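Local coordinates for protein amidase, hydantoinase/carbamoylase family (Paraburkholderia phymatum, PDB 6C0D) that probably hydrolyses N-carbamoyl-L-amino acids as a metal-dependent homodimeric amidase of the peptidase M20 family, at residues V39-S44 and S90-T95; G101-I106 and P195-G200; A129-E134 and S366-V371; K208-V213 and L381-I386. All blocks are in the same frame, centred on the assembly; numbering follows the deposited sequence.

In the fold
All four contacts belong to the zinc-bearing part of the chain, three of them wholly or largely buried and contact 1 the most exposed. Contacts 1 and 3 are joined by side-chain hydrogen bonds, S90 to S130 and S42 to D133, and both are polar, with water or carboxylates at work. Contact 2 puts the zinc ligand H196 against the start of helix 102-117 through apolar touches and two water bridges. Its strand, 189-198, is hydrogen-bonded to strand 378-384, which contact 4 pairs on to strand 210-227 by backbone bonds and apolar side chains. The H367 ring of contact 3 meets both H196 of contact 2 and F382 of contact 4.

Contact 1: V39-S44 and S90-T95; sequences VRLSLS and SDTQPT
R40 and T92 clasp each other where two loops of the M20 metallopeptidase fold meet, one leading into helix 45-60 and the other following strand 83-88 just after the zinc ligand H89. The R40 backbone N donates to T92 OG1 at 2.8 Å, while T92 N returns a 2.8 Å bond to R40 O. T92 OG1 lies between its own backbone N and carbonyl carbon (chi1 72°), a rotation that also lets the hydroxyl donate to Q93 O. The R40 side chain runs out anti to its backbone N, bends at chi3 (64°) and presents the edge of its guanidinium to a single carbonyl: NE and NH2 both reach S90 O at 2.8 Å, with that oxygen close to the guanidinium plane. NH1 is taken by F31 O, so three nitrogens of the group are engaged. L41 CD2 lies against the backbone from T92 O (3.3 Å) to P94, touching the proline ring. At the other end S42 OG bonds to D133, and D91 OD2 accepts from the backbone N of E135, a predicted zinc ligand. Between S42 and D91 a water accepts from S42 N and donates to D91 OD2 and, at 2.7 Å, to T92 O.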
# COMPACT_ATOMS: atom_id res chain seq x y z
N VAL A 39 22.32 -17.01 10.20
CA VAL A 39 21.89 -15.87 11.00
C VAL A 39 23.04 -15.54 11.93
O VAL A 39 23.33 -16.29 12.87
CB VAL A 39 20.60 -16.16 11.77
CG1 VAL A 39 20.31 -15.02 12.74
CG2 VAL A 39 19.45 -16.35 10.80
N ARG A 40 23.72 -14.42 11.66
CA ARG A 40 24.93 -14.08 12.41
C ARG A 40 25.03 -12.55 12.44
O ARG A 40 25.82 -11.93 11.72
CB ARG A 40 26.16 -14.73 11.77
CG ARG A 40 27.41 -14.70 12.63
CD ARG A 40 28.48 -15.64 12.11
NE ARG A 40 28.95 -15.26 10.79
CZ ARG A 40 28.97 -16.05 9.72
NH1 ARG A 40 28.55 -17.31 9.82
NH2 ARG A 40 29.42 -15.59 8.57
N LEU A 41 24.21 -11.94 13.31
CA LEU A 41 24.18 -10.49 13.41
C LEU A 41 25.39 -9.97 14.19
O LEU A 41 25.80 -10.58 15.18
CB LEU A 41 22.89 -10.02 14.09
CG LEU A 41 21.56 -10.54 13.54
CD1 LEU A 41 20.39 -9.79 14.15
CD2 LEU A 41 21.52 -10.47 12.02
N SER A 42 25.93 -8.84 13.75
CA SER A 42 27.12 -8.25 14.37
C SER A 42 27.02 -8.23 15.89
O SER A 42 26.03 -7.77 16.46
CB SER A 42 27.31 -6.82 13.87
OG SER A 42 27.55 -6.78 12.48
N LEU A 43 28.06 -8.75 16.54
CA LEU A 43 28.30 -8.73 17.99
C LEU A 43 27.35 -9.62 18.78
O LEU A 43 27.40 -9.61 20.01
CB LEU A 43 28.22 -7.30 18.56
CG LEU A 43 29.12 -6.29 17.85
CD1 LEU A 43 28.92 -4.91 18.43
CD2 LEU A 43 30.57 -6.72 17.92
N SER A 44 26.48 -10.38 18.12
CA SER A 44 25.72 -11.41 18.81
C SER A 44 26.67 -12.51 19.29
O SER A 44 27.78 -12.64 18.77
CB SER A 44 24.66 -12.00 17.88
OG SER A 44 25.30 -12.69 16.81
N SER A 90 31.77 -10.64 7.77
CA SER A 90 31.21 -11.94 8.11
C SER A 90 29.92 -11.84 8.93
O SER A 90 29.40 -12.88 9.35
CB SER A 90 32.25 -12.80 8.86
OG SER A 90 32.68 -12.14 10.05
N ASP A 91 29.40 -10.63 9.15
CA ASP A 91 28.08 -10.48 9.74
C ASP A 91 27.02 -10.62 8.65
O ASP A 91 27.29 -10.43 7.46
CB ASP A 91 27.93 -9.12 10.45
CG ASP A 91 27.97 -7.93 9.48
OD1 ASP A 91 28.97 -7.76 8.75
OD2 ASP A 91 27.00 -7.15 9.44
N THR A 92 25.80 -10.94 9.07
CA THR A 92 24.70 -11.14 8.14
C THR A 92 23.55 -10.22 8.48
O THR A 92 23.50 -9.60 9.55
CB THR A 92 24.20 -12.59 8.18
OG1 THR A 92 23.48 -12.80 9.41
CG2 THR A 92 25.35 -13.58 8.07
N GLN A 93 22.62 -10.14 7.54
CA GLN A 93 21.28 -9.65 7.82
C GLN A 93 20.48 -10.75 8.51
O GLN A 93 20.95 -11.88 8.63
CB GLN A 93 20.62 -9.22 6.51
CG GLN A 93 20.72 -7.74 6.25
CD GLN A 93 20.65 -7.42 4.79
OE1 GLN A 93 20.42 -8.31 3.96
NE2 GLN A 93 20.85 -6.16 4.45
N PRO A 94 19.27 -10.45 8.99
CA PRO A 94 18.46 -11.52 9.60
C PRO A 94 18.21 -12.70 8.67
O PRO A 94 18.10 -13.84 9.15
CB PRO A 94 17.16 -10.80 9.98
CG PRO A 94 17.60 -9.41 10.25
CD PRO A 94 18.67 -9.12 9.24
N THR A 95 18.13 -12.47 7.37
CA THR A 95 17.96 -13.53 6.39
C THR A 95 19.20 -13.66 5.50
O THR A 95 19.11 -13.49 4.29
CB THR A 95 16.73 -13.27 5.52
OG1 THR A 95 16.89 -12.03 4.84
CG2 THR A 95 15.47 -13.21 6.37
O HOH W 1 24.88 -7.83 11.08

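Contact 2: G101-I106 and P195-G200; sequences GALGVI and PHIEQG. With ZN (zinc ion), chain B.
With CG anti to the backbone N (chi1 -156°) and the ring turned to chi2 -76°, H196 lifts its imidazole off strand 189-198 to the zinc ion, in the metal site of the M20 fold; L103, its CG likewise anti to N, drops CD2 from helix 102-117 on to the backbone of the same strand. CD2 of L103 comes 3.8 Å from H196 C and 4.1 Å from I197 CG2, so the branch lies across the peptide that follows the metal ligand. H196 NE2 binds the zinc, which also holds two waters and is completed by H89 and D100. The other ring nitrogen, ND1, donates to I197 O in a nearly straight bond (176°) that lies in the ring plane and meets a lone pair of the carbonyl. This second-shell bond fixes the rotation of the ring, and would be expected to strengthen NE2 as a ligand.

The helix and strand run roughly antiparallel and come close where G104 faces P195. G104 CA rests 3.4 Å from P195 O, and the proline ring packs against the same CA; the absence of a side chain at G104 lets the helix come this close to the P195 carbonyl. No direct hydrogen bond joins the segments, and water does the linking. One water accepts from G104 N and donates to P195 O. Another lies over the centre of one face of the H196 ring and accepts from both G101 N and I197 N, each at 2.9 Å.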
# COMPACT_ATOMS: atom_id res chain seq x y z
N GLY A 101 29.59 -12.02 1.97
CA GLY A 101 30.59 -11.59 2.92
C GLY A 101 31.60 -12.66 3.25
O GLY A 101 32.80 -12.44 3.09
N ALA A 102 31.13 -13.83 3.70
CA ALA A 102 32.02 -14.93 4.06
C ALA A 102 32.99 -15.27 2.93
O ALA A 102 34.17 -15.56 3.17
CB ALA A 102 31.20 -16.16 4.44
N LEU A 103 32.51 -15.23 1.69
CA LEU A 103 33.37 -15.56 0.56
C LEU A 103 34.67 -14.77 0.58
O LEU A 103 35.77 -15.35 0.48
CB LEU A 103 32.63 -15.31 -0.76
CG LEU A 103 33.40 -15.82 -1.98
CD1 LEU A 103 32.94 -17.25 -2.30
CD2 LEU A 103 33.20 -14.90 -3.19
N GLY A 104 34.58 -13.45 0.70
CA GLY A 104 35.79 -12.64 0.58
C GLY A 104 36.69 -12.74 1.80
O GLY A 104 37.91 -12.63 1.68
N VAL A 105 36.10 -12.95 2.98
CA VAL A 105 36.91 -13.15 4.19
C VAL A 105 37.75 -14.41 4.05
O VAL A 105 38.97 -14.39 4.30
CB VAL A 105 36.02 -13.21 5.44
CG1 VAL A 105 36.89 -13.52 6.68
CG2 VAL A 105 35.26 -11.89 5.64
N ILE A 106 37.11 -15.53 3.68
CA ILE A 106 37.85 -16.78 3.60
C ILE A 106 38.76 -16.81 2.37
O ILE A 106 39.87 -17.37 2.42
CB ILE A 106 36.88 -17.98 3.62
CG1 ILE A 106 36.04 -17.95 4.90
CG2 ILE A 106 37.64 -19.30 3.47
CD1 ILE A 106 36.88 -17.92 6.18
N PRO A 195 36.72 -9.79 -2.72
CA PRO A 195 35.89 -10.72 -3.49
C PRO A 195 34.49 -10.77 -2.89
O PRO A 195 34.32 -10.64 -1.68
CB PRO A 195 36.60 -12.07 -3.32
CG PRO A 195 37.98 -11.73 -2.66
CD PRO A 195 37.69 -10.49 -1.86
N HIS A 196 33.49 -10.97 -3.74
CA HIS A 196 32.11 -11.03 -3.24
C HIS A 196 31.25 -11.83 -4.22
O HIS A 196 31.52 -11.85 -5.42
CB HIS A 196 31.56 -9.60 -3.08
CG HIS A 196 30.43 -9.47 -2.09
ND1 HIS A 196 29.15 -9.86 -2.38
CD2 HIS A 196 30.40 -8.94 -0.84
CE1 HIS A 196 28.36 -9.61 -1.34
NE2 HIS A 196 29.10 -9.06 -0.40
N ILE A 197 30.18 -12.47 -3.71
CA ILE A 197 29.22 -13.10 -4.62
C ILE A 197 28.36 -12.02 -5.26
O ILE A 197 28.24 -10.89 -4.76
CB ILE A 197 28.32 -14.11 -3.88
CG1 ILE A 197 27.52 -13.38 -2.79
CG2 ILE A 197 29.13 -15.24 -3.31
CD1 ILE A 197 26.26 -14.12 -2.35
N GLU A 198 27.73 -12.38 -6.37
CA GLU A 198 26.59 -11.65 -6.91
C GLU A 198 25.49 -12.65 -7.26
O GLU A 198 25.66 -13.46 -8.17
CB GLU A 198 26.98 -10.85 -8.16
CG GLU A 198 25.87 -9.90 -8.53
CD GLU A 198 25.79 -9.54 -10.01
OE1 GLU A 198 25.79 -8.32 -10.25
OE2 GLU A 198 25.69 -10.44 -10.89
N GLN A 199 24.38 -12.57 -6.53
CA GLN A 199 23.15 -13.31 -6.82
C GLN A 199 22.19 -12.52 -7.70
O GLN A 199 21.27 -13.11 -8.28
CB GLN A 199 22.47 -13.69 -5.49
CG GLN A 199 21.14 -14.44 -5.58
CD GLN A 199 20.52 -14.66 -4.22
OE1 GLN A 199 20.41 -15.79 -3.74
NE2 GLN A 199 20.11 -13.57 -3.57
N GLY A 200 22.41 -11.20 -7.85
CA GLY A 200 21.42 -10.34 -8.49
C GLY A 200 21.04 -10.77 -9.89
O GLY A 200 19.86 -10.73 -10.26
ZN ZN B . 28.21 -8.42 1.45
O HOH W 2 30.26 -12.47 -0.82
O HOH W 3 32.62 -11.36 0.21
O HOH W 4 26.35 -7.43 1.36
O HOH W 5 29.27 -6.49 0.97

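Contact 3: A129-E134 and S366-V371; sequences ASWIDE and SHDAQV
Beside the zinc site of this M20-family enzyme, the end of strand 125-130 and the loop after it face the start of helix 368-372, and D368 is the residue that reaches between them. Its carboxylate enters between W131 and E134. OD2 lies at the edge of the indole, near the ring plane and 3.4 Å from W131 CD1, with ring and carboxylate planes 65° apart. The same oxygen is 3.3 Å from E134 CG, so it meets the aliphatic part of the glutamate. E134 sets off with CG anti to its backbone N and then bends at chi2 (-84°), which carries its carboxylate away from D368: E134 OE2 and D368 OD2 remain 5.3 Å apart.

No hydrogen bond passes directly across the contact, and a water bridges it, donating to I132 O and, at 2.7 Å, to D368 OD1, which S144 OG also binds. A second water lies 2.6 Å from E134 OE2; its link to S366 OG, a side chain with two conformers, is doubtful. Above one face of the indole sits A129 CB, toward the rim, and W131 NE1 is hydrogen-bonded to Y192 OH.

Around this core, the F147 ring of helix 142-148 meets W131, and strand 189-198 brings E194 against D368. E134 touches the zinc ligand H89, while strand 125-130 hydrogen-bonds through A129 to I86 and S88 of the neighbouring strand 83-88.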
# COMPACT_ATOMS: atom_id res chain seq x y z
N ALA A 129 40.89 -9.20 6.48
CA ALA A 129 39.94 -8.47 7.31
C ALA A 129 38.52 -9.00 7.21
O ALA A 129 38.06 -9.38 6.13
CB ALA A 129 39.91 -6.98 6.94
N SER A 130 37.82 -9.00 8.35
CA SER A 130 36.36 -9.07 8.40
C SER A 130 35.87 -7.79 9.07
O SER A 130 35.93 -7.67 10.30
CB SER A 130 35.87 -10.30 9.15
OG SER A 130 34.45 -10.25 9.30
N TRP A 131 35.41 -6.83 8.27
CA TRP A 131 34.94 -5.55 8.83
C TRP A 131 33.62 -5.75 9.55
O TRP A 131 32.69 -6.33 8.99
CB TRP A 131 34.76 -4.52 7.71
CG TRP A 131 35.88 -4.46 6.73
CD1 TRP A 131 35.84 -4.80 5.40
CD2 TRP A 131 37.23 -4.04 7.00
NE1 TRP A 131 37.07 -4.60 4.82
CE2 TRP A 131 37.94 -4.14 5.78
CE3 TRP A 131 37.90 -3.59 8.14
CZ2 TRP A 131 39.29 -3.80 5.67
CZ3 TRP A 131 39.24 -3.26 8.04
CH2 TRP A 131 39.92 -3.37 6.82
N ILE A 132 33.52 -5.22 10.78
CA ILE A 132 32.30 -5.40 11.56
C ILE A 132 31.13 -4.65 10.92
O ILE A 132 31.30 -3.55 10.38
CB ILE A 132 32.52 -4.95 13.02
CG1 ILE A 132 31.32 -5.28 13.92
CG2 ILE A 132 32.79 -3.44 13.10
CD1 ILE A 132 31.08 -6.77 14.10
N ASP A 133 29.95 -5.26 10.97
CA ASP A 133 28.65 -4.60 10.73
C ASP A 133 28.56 -3.90 9.37
O ASP A 133 28.03 -2.79 9.26
CB ASP A 133 28.30 -3.62 11.85
CG ASP A 133 26.80 -3.54 12.09
OD1 ASP A 133 26.11 -4.51 11.71
OD2 ASP A 133 26.30 -2.52 12.62
N GLU A 134 29.00 -4.59 8.32
CA GLU A 134 28.69 -4.10 6.98
C GLU A 134 27.18 -4.01 6.78
O GLU A 134 26.70 -3.10 6.10
CB GLU A 134 29.33 -5.01 5.94
CG GLU A 134 29.21 -4.53 4.50
CD GLU A 134 27.89 -4.92 3.86
OE1 GLU A 134 27.19 -5.82 4.38
OE2 GLU A 134 27.53 -4.30 2.84
N SER A 366 25.96 -1.98 -2.49
CA SER A 366 27.01 -1.33 -1.72
C SER A 366 27.85 -2.37 -0.97
O SER A 366 27.39 -3.47 -0.66
CB SER A 366 26.42 -0.31 -0.75
OG SER A 366 25.44 -0.88 0.09
N HIS A 367 29.09 -1.99 -0.67
CA HIS A 367 30.07 -2.88 -0.04
C HIS A 367 31.06 -2.04 0.75
O HIS A 367 31.20 -0.84 0.51
CB HIS A 367 30.86 -3.71 -1.07
CG HIS A 367 30.01 -4.52 -1.98
ND1 HIS A 367 29.37 -5.67 -1.56
CD2 HIS A 367 29.66 -4.35 -3.28
CE1 HIS A 367 28.67 -6.17 -2.56
NE2 HIS A 367 28.84 -5.40 -3.62
N ASP A 368 31.76 -2.69 1.68
CA ASP A 368 32.86 -2.01 2.38
C ASP A 368 33.85 -1.38 1.41
O ASP A 368 34.46 -0.35 1.73
CB ASP A 368 33.59 -3.00 3.29
CG ASP A 368 32.76 -3.39 4.50
OD1 ASP A 368 32.35 -2.49 5.25
OD2 ASP A 368 32.50 -4.60 4.67
N ALA A 369 34.04 -1.98 0.24
CA ALA A 369 35.00 -1.44 -0.73
C ALA A 369 34.67 -0.01 -1.12
O ALA A 369 35.56 0.76 -1.50
CB ALA A 369 35.05 -2.32 -1.98
N GLN A 370 33.39 0.38 -1.08
CA GLN A 370 33.07 1.75 -1.45
C GLN A 370 33.62 2.75 -0.43
O GLN A 370 33.90 3.90 -0.78
CB GLN A 370 31.56 1.93 -1.62
CG GLN A 370 30.81 2.15 -0.35
CD GLN A 370 29.32 2.04 -0.56
OE1 GLN A 370 28.88 1.31 -1.44
NE2 GLN A 370 28.54 2.75 0.25
N VAL A 371 33.73 2.33 0.83
CA VAL A 371 34.33 3.18 1.86
C VAL A 371 35.85 3.20 1.72
O VAL A 371 36.48 4.26 1.78
CB VAL A 371 33.89 2.68 3.26
CG1 VAL A 371 34.69 3.37 4.38
CG2 VAL A 371 32.38 2.88 3.46
O HOH W 6 32.09 -2.40 7.92
O HOH W 7 25.27 -3.46 1.78

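Contact 4: K208-V213 and L381-I386; sequences KLIGVV and LFVPSI. With EDO (1,2-ethanediol), chain J.
V213 packs its CG2 over the F382 ring: the methyl stands over the centre of one face, 3.5 Å from the centroid and only 4° off the ring normal, a CH-pi contact. V213 CG2 is anti to its carbonyl carbon, the branch that faces the ring, while F382 is turned by chi1 -81° to lay its face beneath the methyl. L381 projects to the other side of the sheet, with V212. There its CD1 meets I210 CG2 at 3.6 Å, the two side chains crossing at a slant, and approaches V212 CG2 more loosely.

Between these groups the backbones are paired directly. G211 and F382 form the antiparallel hydrogen-bonded pair, G211 N to F382 O at 2.9 Å and F382 N to G211 O at 2.8 Å; V212 and L381 follow as a non-hydrogen-bonded pair. Where the pairing ends, P384 CD sits 3.1 Å from L209 O, and an ethanediol, probably from the crystallisation liquor, donates to K208 O.

L381 is covered by helix 399-419, whereas F382 lies against H196, the zinc ligand on the adjoining strand 189-198. Two antiparallel neighbours, strands 210-227 and 378-384, thus extend the mixed beta sheet, flanked by helices, that forms the metal-binding core of M20 peptidases.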
# COMPACT_ATOMS: atom_id res chain seq x y z
N LYS A 208 28.42 -16.10 -17.32
CA LYS A 208 29.85 -15.98 -17.06
C LYS A 208 30.15 -16.37 -15.62
O LYS A 208 29.26 -16.49 -14.78
CB LYS A 208 30.33 -14.54 -17.30
CG LYS A 208 30.04 -13.96 -18.66
CD LYS A 208 31.02 -14.45 -19.71
CE LYS A 208 31.03 -13.49 -20.88
NZ LYS A 208 31.71 -14.06 -22.06
N LEU A 209 31.44 -16.57 -15.33
CA LEU A 209 31.88 -17.09 -14.04
C LEU A 209 32.59 -16.05 -13.17
O LEU A 209 32.72 -16.28 -11.97
CB LEU A 209 32.81 -18.30 -14.24
CG LEU A 209 32.19 -19.46 -15.06
CD1 LEU A 209 33.18 -20.63 -15.16
CD2 LEU A 209 30.86 -19.91 -14.43
N ILE A 210 33.10 -14.97 -13.76
CA ILE A 210 33.95 -14.02 -13.04
C ILE A 210 33.56 -12.62 -13.46
O ILE A 210 33.50 -12.33 -14.66
CB ILE A 210 35.45 -14.23 -13.35
CG1 ILE A 210 35.93 -15.62 -12.90
CG2 ILE A 210 36.31 -13.09 -12.70
CD1 ILE A 210 35.95 -15.84 -11.39
N GLY A 211 33.32 -11.74 -12.49
CA GLY A 211 33.08 -10.34 -12.84
C GLY A 211 34.16 -9.44 -12.25
O GLY A 211 34.51 -9.57 -11.07
N VAL A 212 34.70 -8.55 -13.07
CA VAL A 212 35.67 -7.54 -12.62
C VAL A 212 34.90 -6.25 -12.43
O VAL A 212 34.40 -5.69 -13.41
CB VAL A 212 36.81 -7.36 -13.63
CG1 VAL A 212 37.77 -6.22 -13.17
CG2 VAL A 212 37.58 -8.68 -13.83
N VAL A 213 34.83 -5.75 -11.20
CA VAL A 213 33.93 -4.63 -10.89
C VAL A 213 34.55 -3.30 -11.34
O VAL A 213 35.69 -2.96 -10.98
CB VAL A 213 33.58 -4.62 -9.40
CG1 VAL A 213 32.77 -3.37 -9.03
CG2 VAL A 213 32.74 -5.90 -9.05
N LEU A 381 36.06 -8.40 -6.98
CA LEU A 381 35.93 -9.52 -7.91
C LEU A 381 34.65 -10.25 -7.56
O LEU A 381 34.46 -10.61 -6.39
CB LEU A 381 37.13 -10.47 -7.79
CG LEU A 381 37.18 -11.58 -8.85
CD1 LEU A 381 37.65 -10.95 -10.16
CD2 LEU A 381 38.12 -12.70 -8.41
N PHE A 382 33.79 -10.50 -8.56
CA PHE A 382 32.51 -11.17 -8.34
C PHE A 382 32.53 -12.61 -8.84
O PHE A 382 33.16 -12.91 -9.86
CB PHE A 382 31.37 -10.44 -9.06
CG PHE A 382 30.83 -9.22 -8.34
CD1 PHE A 382 31.27 -8.89 -7.06
CD2 PHE A 382 29.89 -8.41 -8.95
CE1 PHE A 382 30.76 -7.77 -6.41
CE2 PHE A 382 29.35 -7.30 -8.29
CZ PHE A 382 29.79 -6.99 -7.02
N VAL A 383 31.84 -13.49 -8.11
CA VAL A 383 31.49 -14.82 -8.59
C VAL A 383 29.97 -14.92 -8.59
O VAL A 383 29.29 -14.25 -7.80
CB VAL A 383 32.11 -15.95 -7.75
CG1 VAL A 383 33.62 -15.92 -7.84
CG2 VAL A 383 31.62 -15.88 -6.30
N PRO A 384 29.38 -15.72 -9.49
CA PRO A 384 27.92 -15.73 -9.56
C PRO A 384 27.31 -16.45 -8.38
O PRO A 384 27.91 -17.34 -7.77
CB PRO A 384 27.62 -16.48 -10.87
CG PRO A 384 28.85 -17.27 -11.14
CD PRO A 384 30.00 -16.54 -10.54
N SER A 385 26.06 -16.11 -8.10
CA SER A 385 25.24 -16.89 -7.18
C SER A 385 23.88 -17.13 -7.83
O SER A 385 23.37 -16.30 -8.59
CB SER A 385 25.11 -16.18 -5.83
OG SER A 385 25.21 -17.08 -4.75
N ILE A 386 23.32 -18.30 -7.56
CA ILE A 386 22.07 -18.71 -8.20
C ILE A 386 20.91 -18.23 -7.33
O ILE A 386 21.02 -18.21 -6.11
CB ILE A 386 22.01 -20.23 -8.42
C1 EDO J . 27.40 -18.92 -14.31
O1 EDO J . 26.74 -17.65 -14.27
C2 EDO J . 26.61 -19.99 -13.56
O2 EDO J . 26.14 -20.96 -14.52